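Local coordinates for protein cysteine desulfurase (PDB 6WCI) that probably catalyses the pyridoxal-phosphate-dependent removal of sulfur from L-cysteine, leaving L-alanine and transferring the sulfur to a sulfur carrier, at residues Ser124-Leu127 with Pro128-Ala132; Ile136-Thr139 with Arg140-His144; Leu110-Gly113 with Thr114-Ile118; Leu172-Asp175 with Ala176-Ala179. All coordinates share one frame; numbering follows the deposited sequence.

Interaction 1 of 4, residues Ser124-Leu127 with Pro128-Ala132; sequences SWAL and PRLKA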
ATOM      1  N   SER B 124      -3.104 -16.776   4.181  1.00 32.12           N
ATOM      2  CA  SER B 124      -3.657 -17.028   5.510  1.00 33.52           C
ATOM      3  C   SER B 124      -4.849 -17.981   5.527  1.00 35.78           C
ATOM      4  O   SER B 124      -5.152 -18.543   6.588  1.00 32.74           O
ATOM      5  CB  SER B 124      -4.048 -15.709   6.192  1.00 35.24           C
ATOM      6  OG  SER B 124      -2.887 -15.012   6.617  1.00 36.96           O
ATOM      7  N   TRP B 125      -5.523 -18.196   4.396  1.00 29.89           N
ATOM      8  CA  TRP B 125      -6.543 -19.237   4.325  1.00 35.05           C
ATOM      9  C   TRP B 125      -5.996 -20.525   3.715  1.00 32.25           C
ATOM     10  O   TRP B 125      -6.006 -21.575   4.368  1.00 35.69           O
ATOM     11  CB  TRP B 125      -7.774 -18.780   3.527  1.00 38.18           C
ATOM     12  CG  TRP B 125      -8.749 -19.907   3.380  1.00 40.07           C
ATOM     13  CD1 TRP B 125      -8.821 -20.813   2.354  1.00 40.68           C
ATOM     14  CD2 TRP B 125      -9.761 -20.281   4.315  1.00 38.71           C
ATOM     15  NE1 TRP B 125      -9.820 -21.724   2.597  1.00 41.13           N
ATOM     16  CE2 TRP B 125     -10.418 -21.414   3.789  1.00 37.31           C
ATOM     17  CE3 TRP B 125     -10.183 -19.761   5.542  1.00 46.03           C
ATOM     18  CZ2 TRP B 125     -11.474 -22.034   4.446  1.00 43.02           C
ATOM     19  CZ3 TRP B 125     -11.232 -20.383   6.198  1.00 52.96           C
ATOM     20  CH2 TRP B 125     -11.866 -21.508   5.648  1.00 49.79           C
ATOM     21  N   ALA B 126      -5.504 -20.458   2.474  1.00 30.70           N
ATOM     22  CA  ALA B 126      -5.173 -21.667   1.721  1.00 31.95           C
ATOM     23  C   ALA B 126      -3.851 -22.275   2.178  1.00 38.83           C
ATOM     24  O   ALA B 126      -3.766 -23.486   2.395  1.00 40.02           O
ATOM     25  CB  ALA B 126      -5.129 -21.363   0.218  1.00 29.15           C
ATOM     26  N   LEU B 127      -2.808 -21.456   2.327  1.00 37.57           N
ATOM     27  CA  LEU B 127      -1.499 -21.998   2.686  1.00 41.03           C
ATOM     28  C   LEU B 127      -1.528 -22.858   3.942  1.00 36.47           C
ATOM     29  O   LEU B 127      -0.983 -23.973   3.905  1.00 35.99           O
ATOM     30  CB  LEU B 127      -0.486 -20.853   2.803  1.00 51.06           C
ATOM     31  CG  LEU B 127       0.913 -21.109   2.246  1.00 55.85           C
ATOM     32  CD1 LEU B 127       0.830 -21.814   0.904  1.00 54.58           C
ATOM     33  CD2 LEU B 127       1.652 -19.781   2.104  1.00 55.16           C
ATOM     34  N   PRO B 128      -2.160 -22.454   5.052  1.00 32.48           N
ATOM     35  CA  PRO B 128      -2.201 -23.347   6.219  1.00 33.69           C
ATOM     36  C   PRO B 128      -3.181 -24.504   6.097  1.00 40.27           C
ATOM     37  O   PRO B 128      -3.152 -25.391   6.963  1.00 44.01           O
ATOM     38  CB  PRO B 128      -2.613 -22.405   7.372  1.00 32.82           C
ATOM     39  CG  PRO B 128      -2.388 -20.993   6.842  1.00 32.77           C
ATOM     40  CD  PRO B 128      -2.701 -21.124   5.388  1.00 32.76           C
ATOM     41  N   ARG B 129      -4.024 -24.550   5.062  1.00 38.32           N
ATOM     42  CA  ARG B 129      -5.089 -25.553   4.995  1.00 37.35           C
ATOM     43  C   ARG B 129      -4.921 -26.588   3.893  1.00 39.80           C
ATOM     44  O   ARG B 129      -5.241 -27.765   4.109  1.00 37.29           O
ATOM     45  CB  ARG B 129      -6.451 -24.864   4.834  1.00 43.62           C
ATOM     46  CG  ARG B 129      -6.892 -24.117   6.089  1.00 51.00           C
ATOM     47  CD  ARG B 129      -8.106 -23.231   5.833  1.00 57.07           C
ATOM     48  NE  ARG B 129      -8.421 -22.389   6.986  1.00 59.46           N
ATOM     49  CZ  ARG B 129      -9.403 -22.643   7.844  1.00 66.89           C
ATOM     50  NH1 ARG B 129     -10.178 -23.711   7.673  1.00 63.66           N
ATOM     51  NH2 ARG B 129      -9.621 -21.828   8.866  1.00 72.13           N
ATOM     52  N   LEU B 130      -4.453 -26.208   2.707  1.00 39.98           N
ATOM     53  CA  LEU B 130      -4.489 -27.150   1.593  1.00 40.66           C
ATOM     54  C   LEU B 130      -3.335 -28.140   1.678  1.00 41.97           C
ATOM     55  O   LEU B 130      -2.260 -27.838   2.199  1.00 44.69           O
ATOM     56  CB  LEU B 130      -4.433 -26.416   0.255  1.00 35.25           C
ATOM     57  CG  LEU B 130      -5.542 -25.395   0.004  1.00 35.03           C
ATOM     58  CD1 LEU B 130      -5.470 -24.923  -1.431  1.00 29.22           C
ATOM     59  CD2 LEU B 130      -6.908 -26.000   0.320  1.00 34.62           C
ATOM     60  N   LYS B 131      -3.564 -29.333   1.150  1.00 44.25           N
ATOM     61  CA  LYS B 131      -2.532 -30.353   1.132  1.00 45.44           C
ATOM     62  C   LYS B 131      -2.514 -31.004  -0.240  1.00 45.45           C
ATOM     63  O   LYS B 131      -3.397 -30.782  -1.073  1.00 47.31           O
ATOM     64  CB  LYS B 131      -2.747 -31.394   2.242  1.00 44.05           C
ATOM     65  N   ALA B 132      -1.487 -31.814  -0.466  1.00 48.36           N
ATOM     66  CA  ALA B 132      -1.380 -32.544  -1.716  1.00 49.25           C
ATOM     67  C   ALA B 132      -2.632 -33.389  -1.938  1.00 50.52           C
ATOM     68  O   ALA B 132      -3.143 -34.035  -1.017  1.00 46.05           O
ATOM     69  CB  ALA B 132      -0.129 -33.421  -1.699  1.00 54.55           C
TER
HETATM   70  O   HOH W   1      -6.523 -20.636   7.621  1.00 37.81           O
HETATM   71  O   HOH W   2      -1.305 -26.766   4.231  1.00 33.97           O
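Trp-125 and Arg-129 form a cation-pi stack where helix 114-126 gives way to the loop leading to strand 135-139. The guanidinium lies flat over one face of the indole, its plane turned only 6° from that of the ring. Its carbon CZ comes to 3.3 Å from Trp-125 CZ3, toward the outer rim of the six-membered ring. Farther in, Arg-129 CD sits above the same face and adds a CH-pi contact, 3.7 Å from the centroid of that ring. From CD outward the arginine lies over the indole, its chain extended from CG to NE after a first torsion of -70° that keeps CG beside the backbone N. Water 1 steadies the inner end of the guanidinium, accepting from Arg-129 NE at its edge while donating to Ser-124 O. Elsewhere, His-262 meets the Trp-125 ring edge-to-face, and Trp-150 and Val-153 of helix 148-157 pack on Ala-126.

The backbone at this helix end converges on one acceptor, Ala-126 O. Leu-130 N donates to it almost straight at 2.8 Å. Leu-130 CD1 lies 3.9 Å from Ala-126 CB. The second donor, Arg-129 N, reaches the same Ala-126 O at 2.9 Å from well above its carbonyl plane.

Interaction 2 of 4, residues Ile136-Thr139 with Arg140-His144; sequences ILIT and RMEHH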
ATOM      1  N   ILE B 136      -7.457 -26.654  -6.482  1.00 34.23           N
ATOM      2  CA  ILE B 136      -7.892 -25.269  -6.591  1.00 36.18           C
ATOM      3  C   ILE B 136      -8.447 -25.087  -7.998  1.00 42.33           C
ATOM      4  O   ILE B 136      -7.759 -25.359  -8.990  1.00 36.28           O
ATOM      5  CB  ILE B 136      -6.738 -24.289  -6.332  1.00 31.55           C
ATOM      6  CG1 ILE B 136      -6.103 -24.533  -4.955  1.00 38.48           C
ATOM      7  CG2 ILE B 136      -7.213 -22.834  -6.479  1.00 38.87           C
ATOM      8  CD1 ILE B 136      -4.829 -23.744  -4.733  1.00 40.42           C
ATOM      9  N   LEU B 137      -9.689 -24.644  -8.091  1.00 34.35           N
ATOM     10  CA  LEU B 137     -10.357 -24.493  -9.380  1.00 35.67           C
ATOM     11  C   LEU B 137     -10.354 -23.010  -9.731  1.00 34.98           C
ATOM     12  O   LEU B 137     -10.810 -22.184  -8.933  1.00 40.50           O
ATOM     13  CB  LEU B 137     -11.775 -25.060  -9.323  1.00 36.85           C
ATOM     14  CG  LEU B 137     -12.552 -25.129 -10.642  1.00 44.50           C
ATOM     15  CD1 LEU B 137     -11.840 -26.041 -11.622  1.00 42.14           C
ATOM     16  CD2 LEU B 137     -13.978 -25.603 -10.411  1.00 45.99           C
ATOM     17  N   ILE B 138      -9.799 -22.676 -10.897  1.00 45.01           N
ATOM     18  CA  ILE B 138      -9.611 -21.296 -11.347  1.00 41.17           C
ATOM     19  C   ILE B 138     -10.199 -21.177 -12.742  1.00 42.79           C
ATOM     20  O   ILE B 138      -9.921 -22.026 -13.594  1.00 39.83           O
ATOM     21  CB  ILE B 138      -8.119 -20.907 -11.385  1.00 34.26           C
ATOM     22  CG1 ILE B 138      -7.417 -21.294 -10.070  1.00 38.42           C
ATOM     23  CG2 ILE B 138      -7.949 -19.426 -11.750  1.00 33.77           C
ATOM     24  CD1 ILE B 138      -5.924 -21.031 -10.088  1.00 35.79           C
ATOM     25  N   THR B 139     -10.978 -20.124 -12.997  1.00 46.15           N
ATOM     26  CA  THR B 139     -11.603 -20.014 -14.317  1.00 47.20           C
ATOM     27  C   THR B 139     -10.599 -19.539 -15.361  1.00 45.16           C
ATOM     28  O   THR B 139      -9.631 -18.835 -15.058  1.00 48.99           O
ATOM     29  CB  THR B 139     -12.800 -19.060 -14.321  1.00 48.66           C
ATOM     30  OG1 THR B 139     -12.369 -17.749 -14.710  1.00 46.92           O
ATOM     31  CG2 THR B 139     -13.463 -18.997 -12.969  1.00 55.09           C
ATOM     32  N   ARG B 140     -10.861 -19.932 -16.610  1.00 44.29           N
ATOM     33  CA  ARG B 140     -10.044 -19.552 -17.756  1.00 52.23           C
ATOM     34  C   ARG B 140      -9.908 -18.039 -17.925  1.00 51.27           C
ATOM     35  O   ARG B 140      -8.929 -17.580 -18.524  1.00 46.51           O
ATOM     36  CB  ARG B 140     -10.660 -20.177 -19.017  1.00 61.44           C
ATOM     37  CG  ARG B 140     -10.043 -19.768 -20.334  1.00 66.56           C
ATOM     38  CD  ARG B 140      -8.594 -20.192 -20.422  1.00 67.22           C
ATOM     39  NE  ARG B 140      -8.439 -21.640 -20.328  1.00 63.31           N
ATOM     40  CZ  ARG B 140      -7.288 -22.269 -20.527  1.00 58.32           C
ATOM     41  NH1 ARG B 140      -6.201 -21.572 -20.839  1.00 57.73           N
ATOM     42  NH2 ARG B 140      -7.223 -23.587 -20.407  1.00 60.81           N
ATOM     43  N   MET B 141     -10.851 -17.252 -17.405  1.00 48.63           N
ATOM     44  CA  MET B 141     -10.899 -15.822 -17.672  1.00 44.15           C
ATOM     45  C   MET B 141     -10.352 -14.982 -16.530  1.00 44.30           C
ATOM     46  O   MET B 141     -10.458 -13.751 -16.583  1.00 42.16           O
ATOM     47  CB  MET B 141     -12.335 -15.390 -17.986  1.00 47.63           C
ATOM     48  CG  MET B 141     -13.254 -15.358 -16.776  1.00 47.04           C
ATOM     49  SD  MET B 141     -14.891 -14.689 -17.164  1.00 47.92           S
ATOM     50  CE  MET B 141     -15.456 -15.811 -18.449  1.00 45.32           C
ATOM     51  N   GLU B 142      -9.773 -15.613 -15.503  1.00 43.31           N
ATOM     52  CA  GLU B 142      -9.266 -14.885 -14.346  1.00 39.89           C
ATOM     53  C   GLU B 142      -8.102 -13.981 -14.724  1.00 43.21           C
ATOM     54  O   GLU B 142      -7.332 -14.262 -15.646  1.00 37.08           O
ATOM     55  CB  GLU B 142      -8.803 -15.847 -13.245  1.00 36.20           C
ATOM     56  CG  GLU B 142      -9.943 -16.631 -12.619  1.00 41.63           C
ATOM     57  CD  GLU B 142     -11.103 -15.725 -12.242  1.00 49.03           C
ATOM     58  OE1 GLU B 142     -10.910 -14.827 -11.385  1.00 44.78           O
ATOM     59  OE2 GLU B 142     -12.197 -15.898 -12.820  1.00 43.21           O
ATOM     60  N   HIS B 143      -7.982 -12.885 -13.987  1.00 36.46           N
ATOM     61  CA  HIS B 143      -6.836 -12.005 -14.085  1.00 40.68           C
ATOM     62  C   HIS B 143      -5.687 -12.636 -13.303  1.00 40.03           C
ATOM     63  O   HIS B 143      -5.909 -13.434 -12.390  1.00 31.26           O
ATOM     64  CB  HIS B 143      -7.244 -10.629 -13.544  1.00 42.89           C
ATOM     65  CG  HIS B 143      -6.170  -9.586 -13.559  1.00 40.04           C
ATOM     66  ND1 HIS B 143      -5.242  -9.467 -12.550  1.00 34.10           N
ATOM     67  CD2 HIS B 143      -5.953  -8.540 -14.396  1.00 41.23           C
ATOM     68  CE1 HIS B 143      -4.460  -8.428 -12.791  1.00 36.76           C
ATOM     69  NE2 HIS B 143      -4.875  -7.845 -13.904  1.00 38.49           N
ATOM     70  N   HIS B 144      -4.453 -12.301 -13.689  1.00 41.47           N
ATOM     71  CA  HIS B 144      -3.290 -12.829 -12.980  1.00 40.73           C
ATOM     72  C   HIS B 144      -3.401 -12.657 -11.475  1.00 38.34           C
ATOM     73  O   HIS B 144      -2.897 -13.493 -10.719  1.00 34.97           O
ATOM     74  CB  HIS B 144      -2.020 -12.159 -13.483  1.00 38.87           C
ATOM     75  CG  HIS B 144      -1.675 -12.532 -14.887  1.00 34.79           C
ATOM     76  ND1 HIS B 144      -0.740 -11.850 -15.631  1.00 36.75           N
ATOM     77  CD2 HIS B 144      -2.129 -13.536 -15.673  1.00 35.07           C
ATOM     78  CE1 HIS B 144      -0.643 -12.406 -16.826  1.00 44.65           C
ATOM     79  NE2 HIS B 144      -1.478 -13.430 -16.879  1.00 40.79           N
TER
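Thr-139 and Glu-142 close the type I beta turn that carries the chain off the end of strand 135-139. Three hydrogen bonds tie it. The backbone one runs from Glu-142 N to Thr-139 O, a long 3.3 Å, with the donor standing well above the carbonyl plane. The threonine hydroxyl supplies the other two: as acceptor, Thr-139 OG1 takes Met-141 N at 3.1 Å, the bond that defines an ST turn. As donor, the same OG1 reaches Glu-142 OE2 at 2.7 Å, using the carboxylate's anti lone pair. Because it both accepts and donates, the hydroxyl has its rotation largely set, and the two side chains cross at about a right angle. A bend at the second torsion (chi2 -48°) folds the glutamate back to the threonine. Its carboxylate is gripped further, OE2 by Thr-191 N and OE1 by Asn-146 ND2, so this buried carboxylate has several donors around it.

Van der Waals contact is slighter: Ile-138 CG2 rests against Glu-142 CG at 3.5 Å, and Met-141 CG touches the hydroxyl oxygen of Thr-139.

Strand 135-139 runs between strands 160-164 and 185-191 of the seven-stranded sheet, with helix 148-157 packing on Ile-136 and Ile-138. From within the turn, Arg-140 forms a salt bridge with Glu-165, while Phe-281 of the second subunit packs against Ile-138 and Arg-140.

Interaction 3 of 4, residues Leu110-Gly113 with Thr114-Ile118; sequences LCSG and TTFAI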
ATOM      1  N   LEU B 110      -8.905  -3.367   4.815  1.00 29.81           N
ATOM      2  CA  LEU B 110      -8.388  -2.383   3.871  1.00 29.99           C
ATOM      3  C   LEU B 110      -6.943  -2.728   3.520  1.00 27.20           C
ATOM      4  O   LEU B 110      -6.147  -3.042   4.408  1.00 25.92           O
ATOM      5  CB  LEU B 110      -8.474  -0.974   4.468  1.00 31.69           C
ATOM      6  CG  LEU B 110      -9.856  -0.531   4.974  1.00 29.99           C
ATOM      7  CD1 LEU B 110      -9.809   0.823   5.646  1.00 24.35           C
ATOM      8  CD2 LEU B 110     -10.865  -0.505   3.820  1.00 30.95           C
ATOM      9  N   CYS B 111      -6.611  -2.682   2.228  1.00 24.79           N
ATOM     10  CA  CYS B 111      -5.273  -3.042   1.766  1.00 23.19           C
ATOM     11  C   CYS B 111      -4.970  -2.272   0.474  1.00 29.20           C
ATOM     12  O   CYS B 111      -5.733  -1.400   0.058  1.00 29.71           O
ATOM     13  CB  CYS B 111      -5.173  -4.559   1.598  1.00 28.81           C
ATOM     14  SG  CYS B 111      -6.447  -5.220   0.495  1.00 37.89           S
ATOM     15  N   SER B 112      -3.844  -2.591  -0.163  1.00 27.13           N
ATOM     16  CA  SER B 112      -3.296  -1.751  -1.221  1.00 26.68           C
ATOM     17  C   SER B 112      -3.874  -2.044  -2.602  1.00 28.76           C
ATOM     18  O   SER B 112      -3.434  -1.423  -3.572  1.00 26.40           O
ATOM     19  CB  SER B 112      -1.772  -1.890  -1.271  1.00 26.16           C
ATOM     20  OG  SER B 112      -1.403  -3.225  -1.539  1.00 39.29           O
ATOM     21  N   GLY B 113      -4.834  -2.949  -2.705  1.00 30.08           N
ATOM     22  CA  GLY B 113      -5.451  -3.294  -3.975  1.00 35.48           C
ATOM     23  C   GLY B 113      -6.000  -4.707  -3.948  1.00 37.08           C
ATOM     24  O   GLY B 113      -5.845  -5.453  -2.979  1.00 32.82           O
ATOM     25  N   THR B 114      -6.666  -5.070  -5.046  1.00 37.41           N
ATOM     26  CA  THR B 114      -7.171  -6.433  -5.188  1.00 30.88           C
ATOM     27  C   THR B 114      -6.054  -7.447  -5.032  1.00 26.40           C
ATOM     28  O   THR B 114      -6.231  -8.488  -4.383  1.00 27.61           O
ATOM     29  CB  THR B 114      -7.839  -6.604  -6.552  1.00 27.37           C
ATOM     30  OG1 THR B 114      -9.161  -6.054  -6.513  1.00 29.54           O
ATOM     31  CG2 THR B 114      -7.908  -8.084  -6.950  1.00 30.29           C
ATOM     32  N   THR B 115      -4.899  -7.163  -5.634  1.00 27.58           N
ATOM     33  CA  THR B 115      -3.799  -8.119  -5.627  1.00 28.53           C
ATOM     34  C   THR B 115      -3.432  -8.511  -4.201  1.00 31.88           C
ATOM     35  O   THR B 115      -3.317  -9.700  -3.879  1.00 30.00           O
ATOM     36  CB  THR B 115      -2.598  -7.516  -6.355  1.00 27.16           C
ATOM     37  OG1 THR B 115      -2.980  -7.149  -7.682  1.00 36.91           O
ATOM     38  CG2 THR B 115      -1.464  -8.525  -6.411  1.00 32.63           C
ATOM     39  N   PHE B 116      -3.278  -7.517  -3.317  1.00 33.30           N
ATOM     40  CA  PHE B 116      -2.988  -7.825  -1.921  1.00 28.53           C
ATOM     41  C   PHE B 116      -4.138  -8.585  -1.276  1.00 29.54           C
ATOM     42  O   PHE B 116      -3.915  -9.552  -0.533  1.00 28.84           O
ATOM     43  CB  PHE B 116      -2.691  -6.545  -1.134  1.00 23.50           C
ATOM     44  CG  PHE B 116      -2.178  -6.804   0.264  1.00 25.01           C
ATOM     45  CD1 PHE B 116      -3.026  -7.251   1.261  1.00 32.36           C
ATOM     46  CD2 PHE B 116      -0.844  -6.612   0.571  1.00 30.88           C
ATOM     47  CE1 PHE B 116      -2.555  -7.514   2.535  1.00 32.32           C
ATOM     48  CE2 PHE B 116      -0.367  -6.859   1.848  1.00 33.35           C
ATOM     49  CZ  PHE B 116      -1.221  -7.313   2.830  1.00 32.04           C
ATOM     50  N   ALA B 117      -5.372  -8.137  -1.511  1.00 26.86           N
ATOM     51  CA  ALA B 117      -6.545  -8.820  -0.965  1.00 29.53           C
ATOM     52  C   ALA B 117      -6.530 -10.319  -1.268  1.00 33.01           C
ATOM     53  O   ALA B 117      -6.784 -11.143  -0.382  1.00 28.08           O
ATOM     54  CB  ALA B 117      -7.821  -8.183  -1.523  1.00 32.96           C
ATOM     55  N   ILE B 118      -6.255 -10.697  -2.522  1.00 33.84           N
ATOM     56  CA  ILE B 118      -6.289 -12.115  -2.875  1.00 33.34           C
ATOM     57  C   ILE B 118      -5.114 -12.852  -2.238  1.00 32.00           C
ATOM     58  O   ILE B 118      -5.265 -13.968  -1.733  1.00 30.73           O
ATOM     59  CB  ILE B 118      -6.329 -12.298  -4.407  1.00 29.65           C
ATOM     60  CG1 ILE B 118      -7.657 -11.783  -4.973  1.00 24.36           C
ATOM     61  CG2 ILE B 118      -6.157 -13.769  -4.791  1.00 33.28           C
ATOM     62  CD1 ILE B 118      -7.781 -11.911  -6.506  1.00 28.35           C
TER
HETATM   63  O   HOH W   3      -2.208  -4.757  -3.900  1.00 31.15           O
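The loop joining strand 108-111 to helix 114-126 lies at the cofactor's phosphate, and here Cys-111 and Ser-112 meet Phe-116 while Gly-113 takes the N-cap position of the helix. On the first turn, Thr-115 OG1 is hydrogen-bonded to the phosphate oxygen OP3 of the pyridoxal-phosphate-lysine at position 246. This is consistent with the helix N-terminus, with its positive dipole end, helping to hold the phosphate, as in related enzymes.

Gly-113 O receives Ala-117 N at 3.1 Å, nearly straight and in the carbonyl plane. The glycine makes the sharp entry into the helix with phi at 154°, a conformation in which a CB would press on the carbonyl oxygen of the preceding residue.

Two side chains ahead of the helix touch the phenylalanine. Cys-111 CB meets Phe-116 CD1 at 3.5 Å, approaching the ring obliquely, and the sulfur makes an oblique sulfur-aromatic contact with it. The same SG lies 3.8 Å from Ala-117 CB. Ser-112 OG comes within 3.6 Å of Phe-116 CB. Water 3 links the two residues, 2.9 Å from Ser-112 OG and accepting from Phe-116 N, so this N-H of the first turn has a bound water as acceptor.

Strand 108-111 is, within the chain, an outermost strand of the seven-stranded sheet, paired with 254-258, and Ala-117 rests on Ala-241 of strand 239-243. Phe-116 packs on Leu-270 of its own chain and on Leu-270 of the second subunit.

Interaction 4 of 4, residues Leu172-Asp175 with Ala176-Ala179; sequences LDLD and ALRA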
ATOM      1  N   LEU B 172     -18.829 -18.179 -18.937  1.00 48.69           N
ATOM      2  CA  LEU B 172     -18.331 -19.302 -18.153  1.00 51.85           C
ATOM      3  C   LEU B 172     -19.202 -20.537 -18.395  1.00 60.15           C
ATOM      4  O   LEU B 172     -20.417 -20.500 -18.181  1.00 63.04           O
ATOM      5  CB  LEU B 172     -18.317 -18.906 -16.674  1.00 52.98           C
ATOM      6  CG  LEU B 172     -17.628 -19.766 -15.611  1.00 59.34           C
ATOM      7  CD1 LEU B 172     -16.113 -19.768 -15.780  1.00 57.72           C
ATOM      8  CD2 LEU B 172     -18.024 -19.252 -14.242  1.00 52.72           C
ATOM      9  N   ASP B 173     -18.589 -21.631 -18.847  1.00 58.49           N
ATOM     10  CA  ASP B 173     -19.329 -22.859 -19.140  1.00 56.28           C
ATOM     11  C   ASP B 173     -19.813 -23.510 -17.849  1.00 55.57           C
ATOM     12  O   ASP B 173     -19.081 -24.293 -17.238  1.00 53.60           O
ATOM     13  CB  ASP B 173     -18.454 -23.825 -19.945  1.00 55.48           C
ATOM     14  CG  ASP B 173     -19.208 -25.070 -20.426  1.00 60.12           C
ATOM     15  OD1 ASP B 173     -20.360 -25.307 -19.999  1.00 60.20           O
ATOM     16  OD2 ASP B 173     -18.634 -25.822 -21.240  1.00 58.12           O
ATOM     17  N   LEU B 174     -21.052 -23.217 -17.444  1.00 55.35           N
ATOM     18  CA  LEU B 174     -21.558 -23.701 -16.162  1.00 53.65           C
ATOM     19  C   LEU B 174     -21.712 -25.218 -16.131  1.00 58.30           C
ATOM     20  O   LEU B 174     -21.533 -25.832 -15.069  1.00 62.04           O
ATOM     21  CB  LEU B 174     -22.895 -23.038 -15.834  1.00 57.12           C
ATOM     22  CG  LEU B 174     -22.859 -21.512 -15.771  1.00 60.74           C
ATOM     23  CD1 LEU B 174     -24.213 -20.954 -15.346  1.00 65.19           C
ATOM     24  CD2 LEU B 174     -21.749 -21.045 -14.839  1.00 46.92           C
ATOM     25  N   ASP B 175     -22.060 -25.836 -17.264  1.00 55.34           N
ATOM     26  CA  ASP B 175     -22.075 -27.292 -17.334  1.00 59.30           C
ATOM     27  C   ASP B 175     -20.730 -27.863 -16.914  1.00 54.36           C
ATOM     28  O   ASP B 175     -20.654 -28.713 -16.020  1.00 51.90           O
ATOM     29  CB  ASP B 175     -22.425 -27.756 -18.751  1.00 68.05           C
ATOM     30  CG  ASP B 175     -23.914 -27.873 -18.976  1.00 72.11           C
ATOM     31  OD1 ASP B 175     -24.676 -27.721 -17.998  1.00 74.85           O
ATOM     32  OD2 ASP B 175     -24.320 -28.118 -20.128  1.00 78.27           O
ATOM     33  N   ALA B 176     -19.652 -27.392 -17.543  1.00 51.75           N
ATOM     34  CA  ALA B 176     -18.328 -27.894 -17.205  1.00 63.06           C
ATOM     35  C   ALA B 176     -17.923 -27.511 -15.782  1.00 53.44           C
ATOM     36  O   ALA B 176     -17.159 -28.243 -15.143  1.00 49.14           O
ATOM     37  CB  ALA B 176     -17.300 -27.386 -18.215  1.00 61.14           C
ATOM     38  N   LEU B 177     -18.439 -26.396 -15.261  1.00 52.21           N
ATOM     39  CA  LEU B 177     -18.074 -25.980 -13.906  1.00 53.70           C
ATOM     40  C   LEU B 177     -18.635 -26.942 -12.865  1.00 49.19           C
ATOM     41  O   LEU B 177     -17.909 -27.394 -11.970  1.00 49.57           O
ATOM     42  CB  LEU B 177     -18.563 -24.561 -13.640  1.00 44.89           C
ATOM     43  CG  LEU B 177     -18.386 -23.990 -12.233  1.00 45.64           C
ATOM     44  CD1 LEU B 177     -16.914 -23.863 -11.835  1.00 45.80           C
ATOM     45  CD2 LEU B 177     -19.090 -22.645 -12.125  1.00 43.40           C
ATOM     46  N   ARG B 178     -19.928 -27.269 -12.968  1.00 48.79           N
ATOM     47  CA  ARG B 178     -20.504 -28.267 -12.073  1.00 55.16           C
ATOM     48  C   ARG B 178     -19.773 -29.598 -12.191  1.00 57.18           C
ATOM     49  O   ARG B 178     -19.480 -30.250 -11.179  1.00 53.80           O
ATOM     50  CB  ARG B 178     -21.989 -28.451 -12.368  1.00 64.92           C
ATOM     51  CG  ARG B 178     -22.884 -27.427 -11.708  1.00 71.40           C
ATOM     52  CD  ARG B 178     -24.347 -27.696 -12.018  1.00 79.67           C
ATOM     53  NE  ARG B 178     -24.715 -27.247 -13.357  1.00 81.30           N
ATOM     54  CZ  ARG B 178     -25.038 -25.993 -13.654  1.00 78.14           C
ATOM     55  NH1 ARG B 178     -25.025 -25.070 -12.701  1.00 76.12           N
ATOM     56  NH2 ARG B 178     -25.365 -25.662 -14.900  1.00 72.92           N
ATOM     57  N   ALA B 179     -19.464 -30.017 -13.417  1.00 57.67           N
ATOM     58  CA  ALA B 179     -18.730 -31.263 -13.592  1.00 59.41           C
ATOM     59  C   ALA B 179     -17.335 -31.173 -12.987  1.00 55.27           C
ATOM     60  O   ALA B 179     -16.784 -32.191 -12.549  1.00 61.21           O
ATOM     61  CB  ALA B 179     -18.649 -31.625 -15.076  1.00 54.94           C
TER
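With CG turned opposite the backbone N (chi1 -174°), the carboxylate of Asp-173 swings forward to cap the first turn of helix 174-180, where it meets Ala-176. This is an N-cap: Asp-173 OD1 accepts from Ala-176 N in a weak bond of 3.3 Å, although the N-H points at it almost straight. The other oxygen, OD2, lies 3.7 Å from Ala-176 CB, so the carboxylate leans over the alanine. The backbone of the capping residue contributes too, for Asp-173 O takes Leu-177 N at 3.0 Å in its carbonyl plane. A negative charge here would be expected to interact favourably with the positive end of the helix dipole.

Leu-177, on the buried side of the helix, has its CG anti to the backbone N as well (chi1 175°). Its CD2 meets two leucines obliquely, each at about 4.1 Å: Leu-172 CD2 and Leu-174 CD2. Beyond this group, Ile-206 of helix 203-212 packs on both Leu-172 and Leu-177, and strand 135-139 touches the same pair through Thr-139 and Leu-137.

On the outer side, Arg-178 reaches back along the helix by a bend at its third torsion. NH2 makes a long salt bridge with Asp-175 OD1 (3.8 Å), the two flat groups lying close to perpendicular. One face of the guanidinium looks onto the backbone, its CZ being 3.8 Å from Leu-174 O.

In the fold
Interactions 3, 1, 2 and 4 follow one another in that order along the chain. Interactions 3 and 1 sit toward opposite ends of helix 114-126, their centres about 19 Å apart, so the helix leads from the cofactor phosphate out to the periphery. Interaction 1 then touches interaction 2 through Leu-130 and Ile-136. Strand 135-139 carries the chain back inward, and interactions 2 and 3, whose nearest atoms are about 5 Å apart, both reach the seven-stranded sheet and touch the second subunit. Interaction 4 packs on that strand through Leu-172 on Thr-139 and Leu-177 on Leu-137; its centre lies about 28 Å from that of interaction 3, so the series runs from the cofactor site to the outside of the sheet.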